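PDB 3VW5: cellobiose 2-epimerase from Ruminococcus albus, which catalyses the reversible epimerization of cellobiose to 4-O-beta-D-glucopyranosyl-D-mannose, working on the unmodified sugar. Local coordinates for residues H75-I80 / S126-A131; N83-E88 / L132-R137; K107-I112 / L183-A188; A113-A118 / Y136-D141. The protein carries 2 engineered substitutions. All coordinates share one frame; numbering follows the deposited sequence.

In the fold
The four contacts follow helices of an (alpha/alpha)6 barrel from its outside inward. Interaction 1 joins helix 67-84, and interaction 2 the loop that follows it, to helix 129-145, about 19 and 20 Å from the centre of the chain; both mix apolar contacts with polar groups, interaction 2 adding a water bridge. Interaction 4 ties helix 129-145 to helix 109-126 and is buried and wholly apolar. Interaction 3 lies deepest, about 10 Å from the centre, and brings aromatic and hydrogen-bonding side chains of helices 109-126 and 179-196 together. A salt bridge from Asp86 to Lys107 connects interactions 2 and 3.

Interaction 1 (H75-I80 / S126-A131); sequences HAYEFI and SGDKEA
Tyr77 and Glu130 each turn CG trans to their own backbone N, with chi1 of 167° and 171°, and these torsions carry the phenol and the carboxylate toward one another across two neighbouring helices of the (alpha/alpha)6 barrel. The two side chains meet at roughly a right angle. Glu130 OE1 arrives at the edge of the tyrosine ring, close to its plane, and accepts a weak hydrogen bond of 3.2 Å from Tyr77 OH. The firmer partner of this carboxylate is Lys81, one turn beyond Tyr77, which forms salt bridges with both Glu130 and Glu78 and probably offsets the repulsion between these two carboxylates. Beside the hydroxyl, Tyr77 CE1 rests 3.8 Å from Ala131 CB in an apolar contact, while Tyr122 stacks on the same ring from helix 109-126. With an alanine in place of Tyr77, the weak bond to Glu130 would be lost and a gap would probably open beside Ala131 and Tyr122. The facing segment comprises the turn between helices 109-126 and 129-145 and the first residues of the latter. Ser126 OG accepts from Asp128 N in an ST turn, and Asp128 in turn serves as N-cap of helix 129-145: its OD2 receives Glu130 N at 2.8 Å, met from 41° above the carboxylate plane.

Interaction 2 (N83-E88 / L132-R137); sequences NCIDYE and LALAYR
Leu134 is the first residue of segment 132-137, on helix 129-145, to meet the 83-88 segment, which leaves the end of helix 67-84 and runs on as a loop. Its CG lies 3.9 Å from Ile85 CD1, an apolar contact in which the CG1-CD1 branch of the isoleucine reaches across to the helix. Ile85 CG1 is trans to the carbonyl carbon (chi1 -77°), and the extended chain beyond it carries CD1 to the leucine. The methyls of Leu134 also approach Tyr87: CD1 is 4.3 Å from Tyr87 CE1, at the edge of the ring, CD2 lies 4.2 Å from Tyr87 OH, and the two side chains cross at about a right angle. Tyr77 and Lys81 of helix 67-84 and Leu119 of helix 109-126 complete the surroundings of this leucine.

One turn further on, Arg137 extends to the exposed margin of the barrel. Its chain bends at chi3 and sets the guanidinium nearly perpendicular to the Tyr87 ring, the planes being 83° apart. Tyr87 CD1 lies over one face of the guanidinium, toward its rim, whereas Arg137 NE sits 3.9 Å from that same CD1 in the plane of the ring, at its edge. Ile85 CG2 is placed over the centre of one ring face, and Tyr87 OH bonds to the carbonyl of Lys81, so the phenol is held at both its face and its end. A water accepts from Arg137 NE at 2.7 Å and donates to Tyr87 O at 3.2 Å. The arginine thus joins the loop through van der Waals contact and this solvent bridge, without a cation-pi geometry, whereas the buried leucine contributes apolar packing.

Interaction 3 (K107-I112 / L183-A188); sequences KHTYNI and LHLIEA
The side chains of Tyr110 and His184 run alongside each other in the same direction, their ring planes 83° apart and their centroids separated by 4.9 Å. The rings meet obliquely. Tyr110 comes from the first turn of helix 109-126, its CG trans to the backbone N (chi1 174°), which swings the ring alongside the imidazole. The bond from His184 to Glu187 helps set the rotation of the imidazole, with Leu183 and Phe114 packed against it. Leu183 CD1 sits 4.1 Å above the ring plane, over the centre of one face, and Phe114 meets the ring at a shallow angle. ND1 donates to Glu187 OE2 at 2.7 Å along a nearly straight path of 167°; the acceptor lies in the imidazole plane, but the donor stands above the plane of the carboxylate. The other oxygen, Glu187 OE1, is taken by Arg377 and Tyr373, so the buried carboxylate has partners at both ends. Replacing His184 with an alanine would leave Glu187 OE2 without this donor and would probably open a gap against Tyr110 and Phe114.

Beside the rings, Thr109 and Leu185 cross at about a right angle, Thr109 CG2 touching Leu185 CD1 at 3.9 Å, while the threonine hydroxyl bonds to the carbonyl of Arg153. The contact therefore bridges two neighbouring helices of the (alpha/alpha)6 barrel: strand 102-108 leads directly into helix 109-126, helix 47-64 reaches Tyr110 through Ile48 and Arg52, helix 199-216 touches Leu185 through Gln208, and helix 241-258 reaches His184 through Glu246.

Interaction 4 (A113-A118 / Y136-D141); sequences AFAIYA and YRLFED. Engineered in segment 136-141: Leu138 (natural residue Pro).
Apolar contacts carry the meeting of Ile116 with Leu138, an engineered residue where the natural sequence has proline. The two side chains run alongside each other, pointing opposite ways, and Ile116 CG1 lies 3.7 Å from Leu138 CB. Leu138 CG is trans to the carbonyl carbon (chi1 -63°), and this torsion, with an extended chi2, sends CD1 on to Ala115 CB, also at 3.7 Å. Further along, Ile116 CD1 lies against the peptide link between Leu138 and Phe139 and comes within 4.4 Å of Phe139 CB.

Polar groups of both segments find partners elsewhere: the backbones in their own helical bonds, such as Tyr117 N to Ala113 O at 3.0 Å and Glu140 N to Tyr136 O at 2.8 Å, Tyr136 OH on Asp196 and Tyr117 OH on Arg377. The interface between the side chains is thus closed by hydrocarbon.

The axes of the two segments approach to 9.1 Å at 156°, nearly antiparallel, as suits successive helices of an (alpha/alpha)6 barrel joined by a short turn. Val92 of a nearby loop touches both Ala115 and Leu138, Ser51 of helix 47-64 lies against Ala115, and the Phe139 ring meets Tyr189 of helix 179-196 edge-to-face.

Interaction 1 (H75-I80 / S126-A131)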
# COMPACT_ATOMS: atom_id res chain seq x y z
N HIS A 75 0.22 7.38 -18.85
CA HIS A 75 1.66 7.31 -19.12
C HIS A 75 2.31 6.17 -18.36
O HIS A 75 3.12 5.44 -18.92
CB HIS A 75 2.36 8.63 -18.75
CG HIS A 75 3.82 8.66 -19.08
ND1 HIS A 75 4.29 8.72 -20.37
CD2 HIS A 75 4.92 8.62 -18.28
CE1 HIS A 75 5.62 8.73 -20.36
NE2 HIS A 75 6.02 8.67 -19.10
N ALA A 76 1.95 6.04 -17.09
CA ALA A 76 2.44 4.96 -16.24
C ALA A 76 1.89 3.60 -16.68
O ALA A 76 2.64 2.61 -16.79
CB ALA A 76 2.08 5.24 -14.77
N TYR A 77 0.59 3.54 -16.93
CA TYR A 77 -0.03 2.35 -17.49
C TYR A 77 0.74 1.80 -18.70
O TYR A 77 1.04 0.59 -18.76
CB TYR A 77 -1.48 2.62 -17.88
CG TYR A 77 -2.11 1.56 -18.75
CD1 TYR A 77 -2.51 0.36 -18.21
CD2 TYR A 77 -2.34 1.79 -20.11
CE1 TYR A 77 -3.12 -0.62 -19.00
CE2 TYR A 77 -2.93 0.82 -20.91
CZ TYR A 77 -3.32 -0.38 -20.34
OH TYR A 77 -3.92 -1.35 -21.12
N GLU A 78 1.06 2.67 -19.65
CA GLU A 78 1.75 2.20 -20.84
C GLU A 78 3.08 1.56 -20.47
O GLU A 78 3.46 0.52 -21.00
CB GLU A 78 1.95 3.33 -21.85
CG GLU A 78 0.69 3.68 -22.64
CD GLU A 78 0.42 2.72 -23.79
OE1 GLU A 78 -0.72 2.18 -23.85
OE2 GLU A 78 1.32 2.51 -24.65
N PHE A 79 3.77 2.18 -19.53
CA PHE A 79 5.05 1.66 -19.11
C PHE A 79 4.90 0.24 -18.56
O PHE A 79 5.71 -0.64 -18.88
CB PHE A 79 5.71 2.59 -18.08
CG PHE A 79 7.10 2.20 -17.72
CD1 PHE A 79 8.15 2.47 -18.60
CD2 PHE A 79 7.37 1.55 -16.52
CE1 PHE A 79 9.45 2.10 -18.28
CE2 PHE A 79 8.66 1.18 -16.19
CZ PHE A 79 9.71 1.45 -17.08
N ILE A 80 3.86 0.01 -17.76
CA ILE A 80 3.65 -1.30 -17.14
C ILE A 80 3.29 -2.36 -18.17
O ILE A 80 3.96 -3.40 -18.29
CB ILE A 80 2.55 -1.23 -16.05
CG1 ILE A 80 3.04 -0.44 -14.84
CG2 ILE A 80 2.10 -2.62 -15.62
CD1 ILE A 80 1.94 -0.07 -13.87
N SER A 126 -10.75 4.87 -16.70
CA SER A 126 -10.52 5.27 -18.09
C SER A 126 -11.60 5.01 -19.17
O SER A 126 -11.63 5.74 -20.17
CB SER A 126 -9.15 4.79 -18.56
OG SER A 126 -9.01 3.40 -18.29
N GLY A 127 -12.45 3.98 -19.08
CA GLY A 127 -12.12 2.71 -18.52
C GLY A 127 -11.79 1.85 -19.73
O GLY A 127 -12.66 1.26 -20.35
N ASP A 128 -10.51 1.85 -20.08
CA ASP A 128 -9.91 0.98 -21.08
C ASP A 128 -10.08 -0.48 -20.68
O ASP A 128 -9.56 -0.92 -19.65
CB ASP A 128 -8.43 1.33 -21.21
CG ASP A 128 -7.73 0.55 -22.29
OD1 ASP A 128 -6.62 0.95 -22.71
OD2 ASP A 128 -8.32 -0.47 -22.74
N LYS A 129 -10.81 -1.24 -21.49
CA LYS A 129 -11.13 -2.63 -21.16
C LYS A 129 -9.93 -3.56 -21.26
O LYS A 129 -9.98 -4.71 -20.82
CB LYS A 129 -12.28 -3.13 -22.04
CG LYS A 129 -13.58 -3.38 -21.29
CD LYS A 129 -14.79 -2.95 -22.10
CE LYS A 129 -14.69 -3.41 -23.57
NZ LYS A 129 -15.59 -2.62 -24.48
N GLU A 130 -8.85 -3.08 -21.85
CA GLU A 130 -7.65 -3.88 -21.99
C GLU A 130 -6.89 -3.89 -20.66
O GLU A 130 -6.20 -4.86 -20.33
CB GLU A 130 -6.79 -3.30 -23.12
CG GLU A 130 -5.40 -3.89 -23.25
CD GLU A 130 -4.56 -3.14 -24.28
OE1 GLU A 130 -4.47 -1.88 -24.22
OE2 GLU A 130 -3.98 -3.81 -25.17
N ALA A 131 -7.05 -2.81 -19.90
CA ALA A 131 -6.51 -2.73 -18.55
C ALA A 131 -7.18 -3.77 -17.62
O ALA A 131 -6.52 -4.38 -16.78
CB ALA A 131 -6.67 -1.31 -17.98

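Interaction 2 (N83-E88 / L132-R137)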
# COMPACT_ATOMS: atom_id res chain seq x y z
N ASN A 83 6.31 -3.06 -20.70
CA ASN A 83 7.63 -3.49 -20.22
C ASN A 83 7.56 -4.40 -19.02
O ASN A 83 8.38 -5.29 -18.87
CB ASN A 83 8.54 -2.30 -19.88
CG ASN A 83 8.82 -1.41 -21.08
OD1 ASN A 83 8.24 -0.33 -21.21
ND2 ASN A 83 9.73 -1.85 -21.96
N CYS A 84 6.59 -4.17 -18.15
CA CYS A 84 6.67 -4.71 -16.80
C CYS A 84 6.01 -6.07 -16.64
O CYS A 84 6.20 -6.75 -15.63
CB CYS A 84 6.10 -3.69 -15.80
SG CYS A 84 7.11 -2.18 -15.71
N ILE A 85 5.25 -6.46 -17.65
CA ILE A 85 4.48 -7.68 -17.61
C ILE A 85 5.23 -8.80 -18.34
O ILE A 85 5.73 -8.61 -19.45
CB ILE A 85 3.09 -7.45 -18.21
CG1 ILE A 85 2.22 -6.72 -17.18
CG2 ILE A 85 2.45 -8.74 -18.64
CD1 ILE A 85 0.88 -6.27 -17.67
N ASP A 86 5.34 -9.95 -17.68
CA ASP A 86 5.93 -11.13 -18.30
C ASP A 86 4.80 -11.90 -18.97
O ASP A 86 4.10 -12.67 -18.33
CB ASP A 86 6.65 -12.00 -17.27
CG ASP A 86 7.45 -13.12 -17.91
OD1 ASP A 86 7.20 -13.42 -19.10
OD2 ASP A 86 8.32 -13.71 -17.23
N TYR A 87 4.63 -11.68 -20.27
CA TYR A 87 3.52 -12.28 -20.99
C TYR A 87 3.75 -13.75 -21.20
O TYR A 87 2.80 -14.54 -21.25
CB TYR A 87 3.29 -11.56 -22.33
CG TYR A 87 2.66 -10.19 -22.15
CD1 TYR A 87 1.32 -10.07 -21.78
CD2 TYR A 87 3.41 -9.03 -22.32
CE1 TYR A 87 0.74 -8.82 -21.61
CE2 TYR A 87 2.84 -7.78 -22.14
CZ TYR A 87 1.51 -7.68 -21.79
OH TYR A 87 0.94 -6.43 -21.62
N GLU A 88 5.02 -14.12 -21.29
CA GLU A 88 5.42 -15.50 -21.52
C GLU A 88 5.23 -16.42 -20.29
O GLU A 88 4.61 -17.47 -20.39
CB GLU A 88 6.86 -15.52 -22.03
CG GLU A 88 7.41 -16.92 -22.21
CD GLU A 88 8.85 -16.91 -22.70
OE1 GLU A 88 9.39 -15.80 -22.97
OE2 GLU A 88 9.45 -18.02 -22.81
N LEU A 132 -8.49 -3.95 -17.78
CA LEU A 132 -9.23 -4.97 -17.02
C LEU A 132 -8.82 -6.40 -17.41
O LEU A 132 -8.64 -7.27 -16.56
CB LEU A 132 -10.74 -4.79 -17.21
CG LEU A 132 -11.59 -5.81 -16.46
CD1 LEU A 132 -11.56 -5.54 -14.97
CD2 LEU A 132 -13.01 -5.78 -16.95
N ALA A 133 -8.67 -6.64 -18.71
CA ALA A 133 -8.12 -7.89 -19.18
C ALA A 133 -6.73 -8.19 -18.52
O ALA A 133 -6.51 -9.28 -17.99
CB ALA A 133 -8.02 -7.89 -20.71
N LEU A 134 -5.82 -7.23 -18.55
CA LEU A 134 -4.53 -7.41 -17.93
C LEU A 134 -4.69 -7.73 -16.44
O LEU A 134 -3.98 -8.57 -15.88
CB LEU A 134 -3.72 -6.15 -18.10
CG LEU A 134 -2.66 -6.19 -19.21
CD1 LEU A 134 -3.03 -7.21 -20.25
CD2 LEU A 134 -2.48 -4.79 -19.82
N ALA A 135 -5.64 -7.07 -15.80
CA ALA A 135 -5.89 -7.33 -14.40
C ALA A 135 -6.26 -8.79 -14.17
O ALA A 135 -5.70 -9.46 -13.29
CB ALA A 135 -6.95 -6.38 -13.87
N TYR A 136 -7.20 -9.30 -14.97
CA TYR A 136 -7.62 -10.69 -14.85
C TYR A 136 -6.48 -11.61 -15.23
O TYR A 136 -6.28 -12.65 -14.61
CB TYR A 136 -8.84 -10.97 -15.73
CG TYR A 136 -10.15 -10.55 -15.13
CD1 TYR A 136 -10.69 -11.25 -14.06
CD2 TYR A 136 -10.85 -9.45 -15.62
CE1 TYR A 136 -11.89 -10.87 -13.50
CE2 TYR A 136 -12.05 -9.07 -15.06
CZ TYR A 136 -12.57 -9.79 -14.00
OH TYR A 136 -13.77 -9.43 -13.43
N ARG A 137 -5.71 -11.21 -16.24
CA ARG A 137 -4.58 -12.01 -16.66
C ARG A 137 -3.64 -12.28 -15.48
O ARG A 137 -3.16 -13.39 -15.29
CB ARG A 137 -3.81 -11.35 -17.81
CG ARG A 137 -2.69 -12.25 -18.32
CD ARG A 137 -1.74 -11.55 -19.26
NE ARG A 137 -1.60 -12.28 -20.52
CZ ARG A 137 -2.31 -12.02 -21.62
NH1 ARG A 137 -3.20 -11.01 -21.64
NH2 ARG A 137 -2.11 -12.75 -22.72
O HOH W 1 0.24 -13.92 -19.45

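Interaction 3 (K107-I112 / L183-A188)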
# COMPACT_ATOMS: atom_id res chain seq x y z
N LYS A 107 9.74 -13.01 -9.48
CA LYS A 107 8.29 -12.85 -9.36
C LYS A 107 7.88 -12.82 -7.91
O LYS A 107 8.29 -13.67 -7.12
CB LYS A 107 7.55 -13.99 -10.07
CG LYS A 107 7.89 -14.16 -11.54
CD LYS A 107 7.36 -13.00 -12.37
CE LYS A 107 7.81 -13.08 -13.83
NZ LYS A 107 7.10 -14.14 -14.60
N HIS A 108 7.08 -11.83 -7.54
CA HIS A 108 6.62 -11.70 -6.17
C HIS A 108 5.12 -11.47 -6.07
O HIS A 108 4.57 -10.49 -6.58
CB HIS A 108 7.38 -10.58 -5.45
CG HIS A 108 7.59 -10.84 -3.99
ND1 HIS A 108 6.54 -10.99 -3.10
CD2 HIS A 108 8.73 -11.00 -3.27
CE1 HIS A 108 7.03 -11.22 -1.89
NE2 HIS A 108 8.35 -11.23 -1.96
N THR A 109 4.45 -12.40 -5.40
CA THR A 109 3.02 -12.31 -5.17
C THR A 109 2.58 -10.89 -4.79
O THR A 109 1.59 -10.36 -5.29
CB THR A 109 2.62 -13.27 -4.07
OG1 THR A 109 2.92 -14.59 -4.50
CG2 THR A 109 1.14 -13.19 -3.77
N TYR A 110 3.33 -10.28 -3.88
CA TYR A 110 3.03 -8.95 -3.38
C TYR A 110 3.09 -7.90 -4.49
O TYR A 110 2.22 -7.02 -4.59
CB TYR A 110 4.05 -8.67 -2.28
CG TYR A 110 4.04 -7.30 -1.70
CD1 TYR A 110 3.31 -7.03 -0.56
CD2 TYR A 110 4.81 -6.29 -2.26
CE1 TYR A 110 3.32 -5.77 -0.00
CE2 TYR A 110 4.82 -5.02 -1.71
CZ TYR A 110 4.07 -4.76 -0.58
OH TYR A 110 4.08 -3.51 0.01
N ASN A 111 4.11 -8.00 -5.34
CA ASN A 111 4.28 -7.09 -6.46
C ASN A 111 3.17 -7.28 -7.49
O ASN A 111 2.55 -6.30 -7.92
CB ASN A 111 5.65 -7.30 -7.10
CG ASN A 111 5.99 -6.27 -8.16
OD1 ASN A 111 5.53 -5.12 -8.10
ND2 ASN A 111 6.80 -6.66 -9.14
N ILE A 112 2.90 -8.53 -7.86
CA ILE A 112 1.81 -8.84 -8.80
C ILE A 112 0.43 -8.38 -8.31
O ILE A 112 -0.40 -7.93 -9.10
CB ILE A 112 1.72 -10.33 -9.14
CG1 ILE A 112 3.07 -10.84 -9.66
CG2 ILE A 112 0.60 -10.56 -10.15
CD1 ILE A 112 3.31 -12.33 -9.44
N LEU A 183 -2.54 -9.27 2.94
CA LEU A 183 -3.16 -7.95 3.01
C LEU A 183 -3.22 -7.25 1.65
O LEU A 183 -4.25 -6.66 1.28
CB LEU A 183 -2.39 -7.09 4.02
CG LEU A 183 -3.05 -5.83 4.57
CD1 LEU A 183 -2.76 -4.62 3.72
CD2 LEU A 183 -4.54 -6.05 4.72
N HIS A 184 -2.13 -7.32 0.90
CA HIS A 184 -2.13 -6.68 -0.41
C HIS A 184 -2.85 -7.48 -1.52
O HIS A 184 -3.29 -6.90 -2.52
CB HIS A 184 -0.73 -6.18 -0.79
CG HIS A 184 -0.30 -5.01 0.04
ND1 HIS A 184 -0.87 -3.76 -0.11
CD2 HIS A 184 0.57 -4.91 1.07
CE1 HIS A 184 -0.35 -2.93 0.78
NE2 HIS A 184 0.53 -3.60 1.50
N LEU A 185 -3.01 -8.78 -1.33
CA LEU A 185 -3.97 -9.53 -2.14
C LEU A 185 -5.40 -9.08 -1.80
O LEU A 185 -6.20 -8.81 -2.70
CB LEU A 185 -3.81 -11.05 -1.97
CG LEU A 185 -2.57 -11.67 -2.61
CD1 LEU A 185 -2.42 -13.12 -2.17
CD2 LEU A 185 -2.57 -11.58 -4.14
N ILE A 186 -5.73 -8.98 -0.52
CA ILE A 186 -7.04 -8.45 -0.16
C ILE A 186 -7.27 -7.11 -0.87
O ILE A 186 -8.29 -6.91 -1.52
CB ILE A 186 -7.19 -8.31 1.37
CG1 ILE A 186 -7.38 -9.69 2.00
CG2 ILE A 186 -8.33 -7.39 1.72
CD1 ILE A 186 -6.98 -9.77 3.47
N GLU A 187 -6.30 -6.21 -0.77
CA GLU A 187 -6.41 -4.86 -1.30
C GLU A 187 -6.69 -4.87 -2.81
O GLU A 187 -7.59 -4.18 -3.28
CB GLU A 187 -5.11 -4.13 -1.00
CG GLU A 187 -5.05 -2.67 -1.36
CD GLU A 187 -3.63 -2.15 -1.19
OE1 GLU A 187 -3.42 -1.16 -0.43
OE2 GLU A 187 -2.72 -2.75 -1.81
N ALA A 188 -5.89 -5.64 -3.55
CA ALA A 188 -6.04 -5.78 -5.01
C ALA A 188 -7.37 -6.42 -5.42
O ALA A 188 -8.08 -5.89 -6.27
CB ALA A 188 -4.85 -6.55 -5.63

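Interaction 4 (A113-A118 / Y136-D141)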
# COMPACT_ATOMS: atom_id res chain seq x y z
N ALA A 113 0.17 -8.52 -7.01
CA ALA A 113 -1.09 -8.07 -6.45
C ALA A 113 -1.25 -6.57 -6.72
O ALA A 113 -2.33 -6.10 -7.04
CB ALA A 113 -1.16 -8.35 -4.95
N PHE A 114 -0.16 -5.83 -6.59
CA PHE A 114 -0.23 -4.38 -6.72
C PHE A 114 -0.55 -3.97 -8.14
O PHE A 114 -1.40 -3.11 -8.37
CB PHE A 114 1.06 -3.72 -6.25
CG PHE A 114 0.90 -2.98 -4.98
CD1 PHE A 114 0.19 -1.79 -4.96
CD2 PHE A 114 1.44 -3.48 -3.79
CE1 PHE A 114 0.01 -1.10 -3.77
CE2 PHE A 114 1.29 -2.80 -2.59
CZ PHE A 114 0.57 -1.61 -2.57
N ALA A 115 0.15 -4.58 -9.10
CA ALA A 115 -0.20 -4.43 -10.51
C ALA A 115 -1.72 -4.60 -10.72
O ALA A 115 -2.36 -3.77 -11.37
CB ALA A 115 0.59 -5.42 -11.36
N ILE A 116 -2.30 -5.66 -10.16
CA ILE A 116 -3.74 -5.85 -10.24
C ILE A 116 -4.53 -4.68 -9.66
O ILE A 116 -5.50 -4.22 -10.25
CB ILE A 116 -4.16 -7.15 -9.54
CG1 ILE A 116 -3.64 -8.35 -10.32
CG2 ILE A 116 -5.67 -7.23 -9.36
CD1 ILE A 116 -3.53 -9.59 -9.46
N TYR A 117 -4.11 -4.21 -8.49
CA TYR A 117 -4.75 -3.10 -7.79
C TYR A 117 -4.79 -1.83 -8.67
O TYR A 117 -5.83 -1.19 -8.81
CB TYR A 117 -4.00 -2.85 -6.49
CG TYR A 117 -4.61 -1.84 -5.55
CD1 TYR A 117 -5.97 -1.79 -5.33
CD2 TYR A 117 -3.79 -0.95 -4.85
CE1 TYR A 117 -6.52 -0.87 -4.45
CE2 TYR A 117 -4.33 -0.03 -3.97
CZ TYR A 117 -5.69 0.01 -3.76
OH TYR A 117 -6.21 0.92 -2.88
N ALA A 118 -3.63 -1.50 -9.24
CA ALA A 118 -3.46 -0.36 -10.13
C ALA A 118 -4.25 -0.51 -11.44
O ALA A 118 -4.96 0.40 -11.83
CB ALA A 118 -1.99 -0.14 -10.43
N TYR A 136 -7.20 -9.30 -14.97
CA TYR A 136 -7.62 -10.69 -14.85
C TYR A 136 -6.48 -11.61 -15.23
O TYR A 136 -6.28 -12.65 -14.61
CB TYR A 136 -8.84 -10.97 -15.73
CG TYR A 136 -10.15 -10.55 -15.13
CD1 TYR A 136 -10.69 -11.25 -14.06
CD2 TYR A 136 -10.85 -9.45 -15.62
CE1 TYR A 136 -11.89 -10.87 -13.50
CE2 TYR A 136 -12.05 -9.07 -15.06
CZ TYR A 136 -12.57 -9.79 -14.00
OH TYR A 136 -13.77 -9.43 -13.43
N ARG A 137 -5.71 -11.21 -16.24
CA ARG A 137 -4.58 -12.01 -16.66
C ARG A 137 -3.64 -12.28 -15.48
O ARG A 137 -3.16 -13.39 -15.29
CB ARG A 137 -3.81 -11.35 -17.81
CG ARG A 137 -2.69 -12.25 -18.32
CD ARG A 137 -1.74 -11.55 -19.26
NE ARG A 137 -1.60 -12.28 -20.52
CZ ARG A 137 -2.31 -12.02 -21.62
NH1 ARG A 137 -3.20 -11.01 -21.64
NH2 ARG A 137 -2.11 -12.75 -22.72
N LEU A 138 -3.38 -11.23 -14.69
CA LEU A 138 -2.47 -11.32 -13.56
C LEU A 138 -3.10 -12.02 -12.35
O LEU A 138 -2.44 -12.78 -11.64
CB LEU A 138 -1.95 -9.93 -13.19
CG LEU A 138 -1.12 -9.22 -14.25
CD1 LEU A 138 -0.75 -7.83 -13.79
CD2 LEU A 138 0.13 -10.01 -14.59
N PHE A 139 -4.38 -11.77 -12.12
CA PHE A 139 -5.15 -12.57 -11.18
C PHE A 139 -5.00 -14.08 -11.48
O PHE A 139 -4.74 -14.87 -10.58
CB PHE A 139 -6.61 -12.15 -11.22
CG PHE A 139 -7.56 -13.11 -10.56
CD1 PHE A 139 -7.73 -13.10 -9.19
CD2 PHE A 139 -8.31 -13.99 -11.32
CE1 PHE A 139 -8.62 -13.98 -8.57
CE2 PHE A 139 -9.22 -14.88 -10.71
CZ PHE A 139 -9.37 -14.86 -9.34
N GLU A 140 -5.15 -14.47 -12.75
CA GLU A 140 -5.00 -15.87 -13.13
C GLU A 140 -3.59 -16.39 -12.86
O GLU A 140 -3.41 -17.51 -12.35
CB GLU A 140 -5.38 -16.08 -14.60
CG GLU A 140 -6.88 -16.10 -14.81
CD GLU A 140 -7.26 -16.53 -16.21
OE1 GLU A 140 -6.60 -16.09 -17.19
OE2 GLU A 140 -8.24 -17.32 -16.32
N ASP A 141 -2.60 -15.57 -13.18
CA ASP A 141 -1.21 -15.93 -12.95
C ASP A 141 -0.92 -16.17 -11.47
O ASP A 141 -0.14 -17.06 -11.13
CB ASP A 141 -0.25 -14.87 -13.50
CG ASP A 141 -0.25 -14.81 -15.01
OD1 ASP A 141 -0.86 -15.72 -15.62
OD2 ASP A 141 0.37 -13.87 -15.58